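Local coordinates for cobalamin biosynthesis protein CobN (Mycobacterium tuberculosis, PDB 7C6O), which probably serves as the large, catalytic subunit of the cobaltochelatase that inserts cobalt into the corrin ring during cobalamin biosynthesis, at residues A[1064-1072]-A[1111-1122]; A[1147-1155]-A[1196-1205]. All coordinates share one frame; numbering follows the deposited sequence.

Contact 1: A[1064-1072]-A[1111-1122]; sequences REHDIADSD and LSEETTRVFRAR
The guanidinium of R1122 meets D1067 at its edge and D1070 over one face. At the edge, in a side-on bidentate salt bridge, NE donates to D1067 OD2 and NH2 to D1067 OD1 (2.8 Å), each on a syn lone pair; the two planes lie 12° apart. Over the face, D1070 OD1 stands 3.0 Å from R1122 NH2, a purely ionic attraction, since the oxygen sits high above the guanidinium plane and away from the N-H directions, while R698 forms a salt bridge with D1070 OD2. D1067 also opens an Asx turn in the loop between strand 1056-1061 and helix 1072-1089: with CG between the backbone N and the carbonyl carbon (chi1 55°), its OD1 can meet A1069 N, on the anti lone pair, and R1122 NH2 together. V1118, branched and apolar, packs its CG1 against A1069 CB (4.0 Å). Toward the N-terminal end of helix 1111-1123, I1068 reaches its CD1 to L1111 CD1 and to the aliphatic part of E1114, 3.6 Å from E1114 CG. The acid end of E1114 turns to R1109 through OE1, and a water that donates to its OE2 accepts from I1068 N at 3.1 Å.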
loop_
_atom_site.group_PDB
_atom_site.type_symbol
_atom_site.label_atom_id
_atom_site.label_comp_id
_atom_site.label_asym_id
_atom_site.label_seq_id
_atom_site.Cartn_x
_atom_site.Cartn_y
_atom_site.Cartn_z
ATOM N N ARG A 1064 6.113 -3.428 15.068
ATOM C CA ARG A 1064 7.299 -3.687 15.874
ATOM C C ARG A 1064 8.472 -4.221 15.065
ATOM O O ARG A 1064 9.595 -4.246 15.581
ATOM C CB ARG A 1064 6.970 -4.679 16.998
ATOM C CG ARG A 1064 6.488 -4.023 18.274
ATOM C CD ARG A 1064 7.638 -3.377 19.033
ATOM N NE ARG A 1064 7.157 -2.447 20.053
ATOM C CZ ARG A 1064 7.343 -1.131 20.013
ATOM N NH1 ARG A 1064 8.018 -0.585 19.010
ATOM N NH2 ARG A 1064 6.864 -0.364 20.982
ATOM N N GLU A 1065 8.243 -4.641 13.820
ATOM C CA GLU A 1065 9.308 -5.218 13.005
ATOM C C GLU A 1065 10.421 -4.222 12.704
ATOM O O GLU A 1065 11.556 -4.639 12.444
ATOM C CB GLU A 1065 8.725 -5.760 11.699
ATOM C CG GLU A 1065 7.832 -6.989 11.870
ATOM C CD GLU A 1065 6.391 -6.651 12.238
ATOM O OE1 GLU A 1065 6.101 -5.488 12.598
ATOM O OE2 GLU A 1065 5.541 -7.562 12.166
ATOM N N HIS A 1066 10.129 -2.924 12.722
ATOM C CA HIS A 1066 11.140 -1.893 12.538
ATOM C C HIS A 1066 10.832 -0.747 13.489
ATOM O O HIS A 1066 9.754 -0.683 14.085
ATOM C CB HIS A 1066 11.186 -1.398 11.086
ATOM C CG HIS A 1066 9.965 -0.639 10.670
ATOM N ND1 HIS A 1066 8.944 -1.210 9.942
ATOM C CD2 HIS A 1066 9.599 0.648 10.886
ATOM C CE1 HIS A 1066 8.005 -0.308 9.723
ATOM N NE2 HIS A 1066 8.375 0.827 10.289
ATOM N N ASP A 1067 11.785 0.174 13.628
ATOM C CA ASP A 1067 11.618 1.307 14.532
ATOM C C ASP A 1067 11.945 2.604 13.796
ATOM O O ASP A 1067 12.262 2.608 12.602
ATOM C CB ASP A 1067 12.470 1.144 15.803
ATOM C CG ASP A 1067 13.943 0.917 15.511
ATOM O OD1 ASP A 1067 14.557 1.740 14.797
ATOM O OD2 ASP A 1067 14.500 -0.080 16.026
ATOM N N ILE A 1068 11.865 3.722 14.525
ATOM C CA ILE A 1068 11.983 5.033 13.891
ATOM C C ILE A 1068 13.395 5.342 13.423
ATOM O O ILE A 1068 13.588 6.303 12.668
ATOM C CB ILE A 1068 11.497 6.154 14.833
ATOM C CG1 ILE A 1068 12.361 6.222 16.093
ATOM C CG2 ILE A 1068 10.036 5.944 15.191
ATOM C CD1 ILE A 1068 12.153 7.494 16.904
ATOM N N ALA A 1069 14.385 4.560 13.850
ATOM C CA ALA A 1069 15.744 4.664 13.340
ATOM C C ALA A 1069 16.049 3.594 12.298
ATOM O O ALA A 1069 17.203 3.468 11.874
ATOM C CB ALA A 1069 16.749 4.585 14.493
ATOM N N ASP A 1070 15.036 2.827 11.882
ATOM C CA ASP A 1070 15.170 1.772 10.883
ATOM C C ASP A 1070 14.689 2.178 9.502
ATOM O O ASP A 1070 15.007 1.486 8.528
ATOM C CB ASP A 1070 14.378 0.526 11.306
ATOM C CG ASP A 1070 15.192 -0.420 12.141
ATOM O OD1 ASP A 1070 16.434 -0.398 12.012
ATOM O OD2 ASP A 1070 14.590 -1.190 12.920
ATOM N N SER A 1071 13.916 3.254 9.394
ATOM C CA SER A 1071 13.368 3.690 8.120
ATOM C C SER A 1071 13.513 5.197 7.995
ATOM O O SER A 1071 13.297 5.933 8.962
ATOM C CB SER A 1071 11.892 3.305 7.968
ATOM O OG SER A 1071 11.350 3.857 6.779
ATOM N N ASP A 1072 13.877 5.646 6.795
ATOM C CA ASP A 1072 14.038 7.071 6.538
ATOM C C ASP A 1072 12.723 7.834 6.626
ATOM O O ASP A 1072 12.740 9.058 6.794
ATOM C CB ASP A 1072 14.648 7.279 5.156
ATOM C CG ASP A 1072 13.877 6.549 4.074
ATOM O OD1 ASP A 1072 14.017 5.311 3.976
ATOM O OD2 ASP A 1072 13.107 7.210 3.347
ATOM N N LEU A 1111 9.426 12.345 21.367
ATOM C CA LEU A 1111 10.384 11.859 20.379
ATOM C C LEU A 1111 11.744 11.598 21.015
ATOM O O LEU A 1111 12.426 10.628 20.664
ATOM C CB LEU A 1111 10.504 12.863 19.232
ATOM C CG LEU A 1111 11.501 12.550 18.112
ATOM C CD1 LEU A 1111 11.212 11.187 17.498
ATOM C CD2 LEU A 1111 11.453 13.643 17.053
ATOM N N SER A 1112 12.158 12.449 21.957
ATOM C CA SER A 1112 13.421 12.211 22.651
ATOM C C SER A 1112 13.382 10.902 23.432
ATOM O O SER A 1112 14.356 10.139 23.426
ATOM C CB SER A 1112 13.744 13.376 23.584
ATOM O OG SER A 1112 14.894 13.083 24.359
ATOM N N GLU A 1113 12.260 10.628 24.106
ATOM C CA GLU A 1113 12.116 9.376 24.845
ATOM C C GLU A 1113 12.156 8.174 23.912
ATOM O O GLU A 1113 12.812 7.169 24.211
ATOM C CB GLU A 1113 10.811 9.386 25.648
ATOM C CG GLU A 1113 10.841 10.283 26.879
ATOM C CD GLU A 1113 9.474 10.455 27.524
ATOM O OE1 GLU A 1113 8.452 10.139 26.876
ATOM O OE2 GLU A 1113 9.420 10.913 28.684
ATOM N N GLU A 1114 11.453 8.251 22.782
ATOM C CA GLU A 1114 11.440 7.126 21.852
ATOM C C GLU A 1114 12.813 6.913 21.225
ATOM O O GLU A 1114 13.222 5.769 20.989
ATOM C CB GLU A 1114 10.376 7.347 20.775
ATOM C CG GLU A 1114 10.324 6.262 19.697
ATOM C CD GLU A 1114 9.755 4.941 20.185
ATOM O OE1 GLU A 1114 9.367 4.842 21.368
ATOM O OE2 GLU A 1114 9.690 3.991 19.377
ATOM N N THR A 1115 13.545 7.998 20.957
ATOM C CA THR A 1115 14.871 7.866 20.360
ATOM C C THR A 1115 15.828 7.150 21.307
ATOM O O THR A 1115 16.529 6.213 20.906
ATOM C CB THR A 1115 15.421 9.240 19.973
ATOM O OG1 THR A 1115 14.534 9.867 19.034
ATOM C CG2 THR A 1115 16.803 9.097 19.338
ATOM N N THR A 1116 15.863 7.570 22.575
ATOM C CA THR A 1116 16.741 6.906 23.535
ATOM C C THR A 1116 16.298 5.474 23.803
ATOM O O THR A 1116 17.143 4.604 24.034
ATOM C CB THR A 1116 16.810 7.693 24.845
ATOM O OG1 THR A 1116 15.503 7.795 25.424
ATOM C CG2 THR A 1116 17.363 9.085 24.597
ATOM N N ARG A 1117 14.987 5.210 23.786
ATOM C CA ARG A 1117 14.507 3.837 23.924
ATOM C C ARG A 1117 15.009 2.967 22.780
ATOM O O ARG A 1117 15.532 1.869 23.002
ATOM C CB ARG A 1117 12.979 3.816 23.978
ATOM C CG ARG A 1117 12.389 4.115 25.343
ATOM C CD ARG A 1117 10.900 4.378 25.231
ATOM N NE ARG A 1117 10.260 4.519 26.535
ATOM C CZ ARG A 1117 9.501 3.584 27.098
ATOM N NH1 ARG A 1117 9.278 2.439 26.468
ATOM N NH2 ARG A 1117 8.958 3.796 28.288
ATOM N N VAL A 1118 14.853 3.444 21.543
ATOM C CA VAL A 1118 15.347 2.702 20.385
ATOM C C VAL A 1118 16.863 2.576 20.446
ATOM O O VAL A 1118 17.430 1.528 20.108
ATOM C CB VAL A 1118 14.879 3.383 19.084
ATOM C CG1 VAL A 1118 15.616 2.825 17.880
ATOM C CG2 VAL A 1118 13.375 3.212 18.915
ATOM N N PHE A 1119 17.542 3.634 20.902
ATOM C CA PHE A 1119 19.000 3.616 20.972
ATOM C C PHE A 1119 19.493 2.509 21.896
ATOM O O PHE A 1119 20.374 1.723 21.529
ATOM C CB PHE A 1119 19.516 4.981 21.438
ATOM C CG PHE A 1119 21.005 5.159 21.282
ATOM C CD1 PHE A 1119 21.547 5.535 20.064
ATOM C CD2 PHE A 1119 21.859 4.957 22.354
ATOM C CE1 PHE A 1119 22.913 5.704 19.917
ATOM C CE2 PHE A 1119 23.224 5.128 22.215
ATOM C CZ PHE A 1119 23.751 5.501 20.996
ATOM N N ARG A 1120 18.920 2.416 23.096
ATOM C CA ARG A 1120 19.402 1.426 24.053
ATOM C C ARG A 1120 18.847 0.034 23.771
ATOM O O ARG A 1120 19.573 -0.956 23.898
ATOM C CB ARG A 1120 19.054 1.855 25.476
ATOM C CG ARG A 1120 19.771 3.108 25.941
ATOM C CD ARG A 1120 19.772 3.156 27.449
ATOM N NE ARG A 1120 20.194 4.443 27.990
ATOM C CZ ARG A 1120 21.428 4.720 28.396
ATOM N NH1 ARG A 1120 22.381 3.801 28.311
ATOM N NH2 ARG A 1120 21.705 5.920 28.887
ATOM N N ALA A 1121 17.568 -0.071 23.392
ATOM C CA ALA A 1121 16.977 -1.389 23.191
ATOM C C ALA A 1121 17.423 -2.051 21.894
ATOM O O ALA A 1121 17.347 -3.281 21.787
ATOM C CB ALA A 1121 15.447 -1.303 23.221
ATOM N N ARG A 1122 17.892 -1.281 20.912
ATOM C CA ARG A 1122 18.203 -1.867 19.615
ATOM C C ARG A 1122 19.542 -1.385 19.065
ATOM O O ARG A 1122 20.410 -2.205 18.753
ATOM C CB ARG A 1122 17.076 -1.562 18.621
ATOM C CG ARG A 1122 17.007 -2.511 17.427
ATOM C CD ARG A 1122 17.794 -1.984 16.240
ATOM N NE ARG A 1122 17.227 -0.745 15.712
ATOM C CZ ARG A 1122 17.834 0.034 14.824
ATOM N NH1 ARG A 1122 19.037 -0.294 14.365
ATOM N NH2 ARG A 1122 17.243 1.145 14.399
HETATM O O HOH W 1 7.185 2.729 19.612
HETATM O O HOH W 2 10.246 3.165 17.079
#

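Contact 2: A[1147-1155]-A[1196-1205]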
loop_
_atom_site.group_PDB
_atom_site.type_symbol
_atom_site.label_atom_id
_atom_site.label_comp_id
_atom_site.label_asym_id
_atom_site.label_seq_id
_atom_site.Cartn_x
_atom_site.Cartn_y
_atom_site.Cartn_z
ATOM N N VAL A 1147 22.711 4.792 11.348
ATOM C CA VAL A 1147 23.459 6.030 11.560
ATOM C C VAL A 1147 22.857 7.162 10.735
ATOM O O VAL A 1147 22.690 8.285 11.226
ATOM C CB VAL A 1147 24.950 5.822 11.236
ATOM C CG1 VAL A 1147 25.700 7.139 11.340
ATOM C CG2 VAL A 1147 25.560 4.786 12.174
ATOM N N ASP A 1148 22.512 6.880 9.477
ATOM C CA ASP A 1148 21.953 7.913 8.608
ATOM C C ASP A 1148 20.601 8.399 9.114
ATOM O O ASP A 1148 20.303 9.597 9.051
ATOM C CB ASP A 1148 21.820 7.384 7.179
ATOM C CG ASP A 1148 23.137 7.385 6.419
ATOM O OD1 ASP A 1148 24.110 8.011 6.888
ATOM O OD2 ASP A 1148 23.195 6.750 5.344
ATOM N N TYR A 1149 19.763 7.486 9.609
ATOM C CA TYR A 1149 18.415 7.872 10.008
ATOM C C TYR A 1149 18.417 8.579 11.356
ATOM O O TYR A 1149 17.631 9.506 11.571
ATOM C CB TYR A 1149 17.501 6.645 10.025
ATOM C CG TYR A 1149 17.467 5.914 8.695
ATOM C CD1 TYR A 1149 17.757 6.580 7.508
ATOM C CD2 TYR A 1149 17.160 4.560 8.628
ATOM C CE1 TYR A 1149 17.740 5.919 6.293
ATOM C CE2 TYR A 1149 17.138 3.891 7.413
ATOM C CZ TYR A 1149 17.430 4.576 6.252
ATOM O OH TYR A 1149 17.411 3.919 5.042
ATOM N N LEU A 1150 19.296 8.164 12.272
ATOM C CA LEU A 1150 19.506 8.947 13.484
ATOM C C LEU A 1150 20.006 10.345 13.145
ATOM O O LEU A 1150 19.546 11.334 13.727
ATOM C CB LEU A 1150 20.490 8.234 14.411
ATOM C CG LEU A 1150 19.957 6.997 15.134
ATOM C CD1 LEU A 1150 21.064 6.346 15.951
ATOM C CD2 LEU A 1150 18.774 7.361 16.024
ATOM N N PHE A 1151 20.943 10.444 12.198
ATOM C CA PHE A 1151 21.409 11.748 11.737
ATOM C C PHE A 1151 20.259 12.566 11.161
ATOM O O PHE A 1151 20.122 13.759 11.458
ATOM C CB PHE A 1151 22.517 11.564 10.695
ATOM C CG PHE A 1151 23.007 12.854 10.084
ATOM C CD1 PHE A 1151 24.050 13.559 10.663
ATOM C CD2 PHE A 1151 22.432 13.354 8.923
ATOM C CE1 PHE A 1151 24.507 14.741 10.103
ATOM C CE2 PHE A 1151 22.883 14.536 8.359
ATOM C CZ PHE A 1151 23.923 15.230 8.950
ATOM N N GLY A 1152 19.423 11.937 10.331
ATOM C CA GLY A 1152 18.294 12.652 9.753
ATOM C C GLY A 1152 17.344 13.192 10.805
ATOM O O GLY A 1152 16.886 14.334 10.717
ATOM N N TYR A 1153 17.047 12.381 11.823
ATOM C CA TYR A 1153 16.189 12.831 12.912
ATOM C C TYR A 1153 16.876 13.886 13.770
ATOM O O TYR A 1153 16.204 14.754 14.340
ATOM C CB TYR A 1153 15.781 11.635 13.771
ATOM C CG TYR A 1153 14.306 11.299 13.758
ATOM C CD1 TYR A 1153 13.882 9.986 13.595
ATOM C CD2 TYR A 1153 13.339 12.281 13.942
ATOM C CE1 TYR A 1153 12.539 9.659 13.596
ATOM C CE2 TYR A 1153 11.988 11.964 13.946
ATOM C CZ TYR A 1153 11.597 10.647 13.774
ATOM O OH TYR A 1153 10.262 10.308 13.780
ATOM N N ASP A 1154 18.206 13.819 13.887
ATOM C CA ASP A 1154 18.932 14.845 14.630
ATOM C C ASP A 1154 18.980 16.152 13.849
ATOM O O ASP A 1154 18.770 17.231 14.416
ATOM C CB ASP A 1154 20.348 14.360 14.954
ATOM C CG ASP A 1154 21.021 15.196 16.033
ATOM O OD1 ASP A 1154 20.307 15.716 16.913
ATOM O OD2 ASP A 1154 22.264 15.337 15.997
ATOM N N ALA A 1155 19.244 16.072 12.542
ATOM C CA ALA A 1155 19.280 17.274 11.716
ATOM C C ALA A 1155 17.937 17.994 11.727
ATOM O O ALA A 1155 17.887 19.230 11.729
ATOM C CB ALA A 1155 19.681 16.915 10.284
ATOM N N ARG A 1196 29.412 10.208 7.786
ATOM C CA ARG A 1196 28.219 10.825 8.359
ATOM C C ARG A 1196 28.476 11.327 9.776
ATOM O O ARG A 1196 27.995 12.401 10.154
ATOM C CB ARG A 1196 27.049 9.841 8.344
ATOM C CG ARG A 1196 25.713 10.486 8.689
ATOM C CD ARG A 1196 25.231 11.382 7.559
ATOM N NE ARG A 1196 24.674 10.599 6.459
ATOM C CZ ARG A 1196 24.294 11.109 5.293
ATOM N NH1 ARG A 1196 24.419 12.411 5.062
ATOM N NH2 ARG A 1196 23.792 10.319 4.358
ATOM N N LEU A 1197 29.228 10.566 10.574
ATOM C CA LEU A 1197 29.532 11.012 11.930
ATOM C C LEU A 1197 30.427 12.245 11.913
ATOM O O LEU A 1197 30.246 13.165 12.720
ATOM C CB LEU A 1197 30.173 9.874 12.725
ATOM C CG LEU A 1197 29.253 8.672 12.971
ATOM C CD1 LEU A 1197 30.049 7.423 13.314
ATOM C CD2 LEU A 1197 28.249 8.988 14.076
ATOM N N LEU A 1198 31.385 12.293 10.984
ATOM C CA LEU A 1198 32.174 13.505 10.812
ATOM C C LEU A 1198 31.319 14.665 10.317
ATOM O O LEU A 1198 31.591 15.820 10.664
ATOM C CB LEU A 1198 33.338 13.242 9.856
ATOM C CG LEU A 1198 34.486 12.438 10.461
ATOM C CD1 LEU A 1198 35.380 11.877 9.370
ATOM C CD2 LEU A 1198 35.291 13.308 11.415
ATOM N N GLU A 1199 30.282 14.387 9.517
ATOM C CA GLU A 1199 29.375 15.457 9.107
ATOM C C GLU A 1199 28.584 15.995 10.295
ATOM O O GLU A 1199 28.363 17.208 10.399
ATOM C CB GLU A 1199 28.422 14.973 8.011
ATOM C CG GLU A 1199 27.404 16.037 7.593
ATOM C CD GLU A 1199 26.385 15.541 6.579
ATOM O OE1 GLU A 1199 25.529 16.352 6.167
ATOM O OE2 GLU A 1199 26.435 14.352 6.199
ATOM N N ALA A 1200 28.151 15.112 11.199
ATOM C CA ALA A 1200 27.442 15.575 12.389
ATOM C C ALA A 1200 28.329 16.482 13.233
ATOM O O ALA A 1200 27.861 17.487 13.781
ATOM C CB ALA A 1200 26.952 14.383 13.210
ATOM N N ALA A 1201 29.615 16.146 13.345
ATOM C CA ALA A 1201 30.542 17.028 14.048
ATOM C C ALA A 1201 30.745 18.331 13.286
ATOM O O ALA A 1201 30.783 19.410 13.888
ATOM C CB ALA A 1201 31.877 16.318 14.271
ATOM N N GLY A 1202 30.869 18.253 11.959
ATOM C CA GLY A 1202 31.065 19.461 11.171
ATOM C C GLY A 1202 29.902 20.430 11.279
ATOM O O GLY A 1202 30.099 21.647 11.338
ATOM N N ARG A 1203 28.677 19.906 11.317
ATOM C CA ARG A 1203 27.493 20.747 11.429
ATOM C C ARG A 1203 27.200 21.181 12.858
ATOM O O ARG A 1203 26.310 22.013 13.064
ATOM C CB ARG A 1203 26.270 20.017 10.866
ATOM C CG ARG A 1203 26.365 19.668 9.390
ATOM C CD ARG A 1203 25.068 19.048 8.883
ATOM N NE ARG A 1203 25.135 18.731 7.459
ATOM C CZ ARG A 1203 24.794 19.576 6.492
ATOM N NH1 ARG A 1203 24.360 20.791 6.796
ATOM N NH2 ARG A 1203 24.891 19.208 5.220
ATOM N N GLY A 1204 27.909 20.643 13.847
ATOM C CA GLY A 1204 27.607 20.953 15.226
ATOM C C GLY A 1204 26.439 20.191 15.815
ATOM O O GLY A 1204 26.075 20.447 16.970
ATOM N N LEU A 1205 25.822 19.282 15.053
ATOM C CA LEU A 1205 24.817 18.393 15.628
ATOM C C LEU A 1205 25.433 17.524 16.715
ATOM O O LEU A 1205 24.795 17.234 17.733
ATOM C CB LEU A 1205 24.197 17.531 14.529
ATOM C CG LEU A 1205 23.438 18.303 13.451
ATOM C CD1 LEU A 1205 23.156 17.410 12.248
ATOM C CD2 LEU A 1205 22.148 18.861 14.023
HETATM O O HOH W 3 25.447 7.398 4.036
HETATM O O HOH W 4 22.166 17.166 18.353
#
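Two helices of the C-terminal helical region, 1136-1157 and 1187-1203, run nearly parallel here, their local axes 10.5 Å apart and inclined by 17°, and F1151 is a knob in a hole formed by R1196, E1199, A1200 and R1203. With CG anti to the backbone N (chi1 176°), the ring points into the partner helix. R1196 CD lies over one face, a CH-pi contact 3.8 Å from the F1151 ring centroid, while A1200 CA sits at the edge; the small alanine lets the ring come close to the backbone. L1205, just past the Schellman motif at G1204, brings CD1 to 3.7 Å from F1151 CE1 and also packs on A1155. G1204 adopts a positive phi of 80°, where a side chain would press on the preceding carbonyl.

Bends at chi2 and chi3 carry the R1196 chain over the ring and bring NE to D1148 OD1 at 2.7 Å. This nearly straight bond lies in the guanidinium plane but meets the carboxylate from above its plane. R1196 NH1 hydrogen-bonds to E1199 OE2 (3.0 Å) within a salt bridge, and E1199 OE1 takes R1203 NE on its anti lone pair. The charges thus alternate, acid to base, from D1148 through R1196 and E1199 to R1203, so that each arginine and E1199 probably find their charge balanced beside the apolar F1151 ring.

From the N-terminal side, the chain leaves strand 1056-1061, passes through the loop 1064-1072, and runs by helix 1072-1089 and strands 1094-1099 and 1107-1110 to helix 1111-1123, where contact 1 closes. Only then does helix 1136-1157 open contact 2, which closes at the end of helix 1187-1203 after a mostly helical, strand-free excursion; the two closures follow in series, neither nesting nor crossing. Contact 1 ties the loop after inner strand 1056-1061 to the helix that follows edge strand 1107-1110, and contact 2 joins helices 1136-1157 and 1187-1203 in the helical region after the sheet. Helix 1136-1157 bridges them: Y1149 packs on A1069, D1070 and D1072, Y1153 touches L1111, and T1146 accepts from R1122 NH1.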